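Local atomic coordinates of luciferase-like enzymeAMP-CoA-ligase (Zophobas atratus, PDB entry 4W8O), a protein that probably activates carboxylic acids with ATP for ligation to coenzyme A, as a luciferase-like AMP-CoA-ligase from a nonluminescent mealworm. Residues A[97-101]-A[225-231]. Sequence-based numbering, arbitrary orientation.
Sequences VVNLD and MYWITGM
The D101 carboxylate is tied down at both oxygens: OD2 receives a hydrogen bond of 2.6 Å from water 2, whose own oxygen accepts from W227 NE1 at 3.0 Å, while OD1 is taken by the backbone N of T103. No direct hydrogen bond joins OD2 and NE1; water 2 bridges them, sitting in the indole plane, at its edge. The Y226 ring packs against both residues. It receives the D101 methylene over one face, a CH-pi contact with CB 3.6 Å from the ring centroid and only 12° from the normal, and it presents CD2 over the centre of the W227 indole. With CG anti to the backbone N (chi1 174°), the ring is carried across D101 at about a right angle, its plane 45° from the carboxylate, and CD1 at its edge comes within 3.4 Å of N99 O. An alanine in place of Y226 would probably leave the D101 methylene and the indole face without their shared packing partner, the indole freer to turn. The example illustrates how an ANL-type N-terminal region joins its two large beta-sheets: residues 97-101 lie on strand 96-99 of the eight-stranded sheet and the turn that follows, whereas 225-231 follow strand 218-221 of the nine-stranded sheet and enter helix 228-239, with W227 as N-cap. I228 and T229, at the start of that helix, line the pocket occupied here by a polyethylene glycol. A second solvent bridge joins the two backbones, water 1 donating to both N99 O and Y226 O, the latter at 2.6 Å. The N99 amide lies alongside M225, CG to CB 3.5 Å; its ND2 also approaches SD of M231, a chain bent at chi2 and chi3, at 3.6 Å.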
loop_
_atom_site.group_PDB
_atom_site.type_symbol
_atom_site.label_atom_id
_atom_site.label_comp_id
_atom_site.label_asym_id
_atom_site.label_seq_id
_atom_site.Cartn_x
_atom_site.Cartn_y
_atom_site.Cartn_z
ATOM N N VAL A 97 1.353 7.842 10.769
ATOM C CA VAL A 97 1.112 6.402 10.966
ATOM C C VAL A 97 2.126 5.557 10.220
ATOM O O VAL A 97 2.525 5.889 9.104
ATOM C CB VAL A 97 -0.316 5.954 10.568
ATOM C CG1 VAL A 97 -1.346 6.697 11.398
ATOM C CG2 VAL A 97 -0.586 6.147 9.075
ATOM N N VAL A 98 2.537 4.462 10.856
ATOM C CA VAL A 98 3.548 3.571 10.306
ATOM C C VAL A 98 3.321 2.137 10.784
ATOM O O VAL A 98 2.979 1.902 11.938
ATOM C CB VAL A 98 4.980 4.054 10.658
ATOM C CG1 VAL A 98 5.212 4.088 12.162
ATOM C CG2 VAL A 98 6.023 3.177 9.977
ATOM N N ASN A 99 3.517 1.182 9.890
ATOM C CA ASN A 99 3.315 -0.228 10.211
ATOM C C ASN A 99 4.617 -1.018 10.243
ATOM O O ASN A 99 5.513 -0.791 9.425
ATOM C CB ASN A 99 2.340 -0.841 9.211
ATOM C CG ASN A 99 1.015 -0.107 9.181
ATOM O OD1 ASN A 99 0.148 -0.369 10.001
ATOM N ND2 ASN A 99 0.869 0.855 8.252
ATOM N N LEU A 100 4.716 -1.936 11.204
ATOM C CA LEU A 100 5.827 -2.876 11.286
ATOM C C LEU A 100 5.373 -4.267 10.860
ATOM O O LEU A 100 4.206 -4.611 11.005
ATOM C CB LEU A 100 6.360 -2.950 12.709
ATOM C CG LEU A 100 6.711 -1.625 13.370
ATOM C CD1 LEU A 100 7.183 -1.896 14.783
ATOM C CD2 LEU A 100 7.761 -0.852 12.590
ATOM N N ASP A 101 6.301 -5.060 10.339
ATOM C CA ASP A 101 6.004 -6.420 9.897
ATOM C C ASP A 101 6.181 -7.353 11.094
ATOM O O ASP A 101 7.275 -7.430 11.652
ATOM C CB ASP A 101 6.957 -6.830 8.769
ATOM C CG ASP A 101 6.503 -8.087 8.013
ATOM O OD1 ASP A 101 5.723 -8.907 8.555
ATOM O OD2 ASP A 101 6.960 -8.257 6.858
ATOM N N MET A 225 -0.175 -4.319 6.364
ATOM C CA MET A 225 -0.101 -2.862 6.179
ATOM C C MET A 225 1.328 -2.331 6.256
ATOM O O MET A 225 1.580 -1.163 5.988
ATOM C CB MET A 225 -0.999 -2.148 7.195
ATOM C CG MET A 225 -2.487 -2.438 7.027
ATOM S SD MET A 225 -3.148 -1.843 5.458
ATOM C CE MET A 225 -4.718 -2.710 5.408
ATOM N N TYR A 226 2.265 -3.195 6.631
ATOM C CA TYR A 226 3.688 -2.920 6.488
ATOM C C TYR A 226 4.047 -2.559 5.043
ATOM O O TYR A 226 4.872 -1.682 4.798
ATOM C CB TYR A 226 4.465 -4.158 6.902
ATOM C CG TYR A 226 5.952 -4.095 6.679
ATOM C CD1 TYR A 226 6.765 -3.326 7.501
ATOM C CD2 TYR A 226 6.555 -4.836 5.661
ATOM C CE1 TYR A 226 8.137 -3.277 7.309
ATOM C CE2 TYR A 226 7.930 -4.808 5.472
ATOM C CZ TYR A 226 8.715 -4.024 6.298
ATOM O OH TYR A 226 10.076 -3.982 6.122
ATOM N N TRP A 227 3.426 -3.253 4.099
ATOM C CA TRP A 227 3.738 -3.088 2.685
ATOM C C TRP A 227 2.924 -1.957 2.082
ATOM O O TRP A 227 1.750 -1.772 2.411
ATOM C CB TRP A 227 3.475 -4.397 1.930
ATOM C CG TRP A 227 4.316 -5.545 2.447
ATOM C CD1 TRP A 227 3.913 -6.546 3.290
ATOM C CD2 TRP A 227 5.702 -5.785 2.174
ATOM N NE1 TRP A 227 4.960 -7.401 3.546
ATOM C CE2 TRP A 227 6.069 -6.959 2.875
ATOM C CE3 TRP A 227 6.669 -5.127 1.396
ATOM C CZ2 TRP A 227 7.359 -7.488 2.831
ATOM C CZ3 TRP A 227 7.956 -5.658 1.344
ATOM C CH2 TRP A 227 8.289 -6.831 2.062
ATOM N N ILE A 228 3.574 -1.197 1.215
ATOM C CA ILE A 228 2.918 -0.167 0.415
ATOM C C ILE A 228 1.613 -0.673 -0.205
ATOM O O ILE A 228 0.624 0.036 -0.207
ATOM C CB ILE A 228 3.872 0.384 -0.672
ATOM C CG1 ILE A 228 3.243 1.551 -1.449
ATOM C CG2 ILE A 228 4.286 -0.704 -1.644
ATOM C CD1 ILE A 228 3.060 2.812 -0.645
ATOM N N THR A 229 1.595 -1.901 -0.710
ATOM C CA THR A 229 0.383 -2.430 -1.343
ATOM C C THR A 229 -0.802 -2.516 -0.372
ATOM O O THR A 229 -1.938 -2.195 -0.737
ATOM C CB THR A 229 0.632 -3.806 -1.964
ATOM O OG1 THR A 229 1.219 -4.671 -0.983
ATOM C CG2 THR A 229 1.569 -3.685 -3.151
ATOM N N GLY A 230 -0.549 -2.951 0.858
ATOM C CA GLY A 230 -1.600 -2.987 1.869
ATOM C C GLY A 230 -2.239 -1.614 2.089
ATOM O O GLY A 230 -3.457 -1.463 2.010
ATOM N N MET A 231 -1.402 -0.619 2.364
ATOM C CA MET A 231 -1.863 0.742 2.638
ATOM C C MET A 231 -2.484 1.391 1.411
ATOM O O MET A 231 -3.501 2.075 1.526
ATOM C CB MET A 231 -0.697 1.619 3.136
ATOM C CG MET A 231 -0.293 1.352 4.573
ATOM S SD MET A 231 -1.593 1.797 5.743
ATOM C CE MET A 231 -1.661 3.577 5.553
HETATM O O HOH W 1 5.892 -0.008 6.562
HETATM O O HOH W 2 5.671 -9.768 5.165
#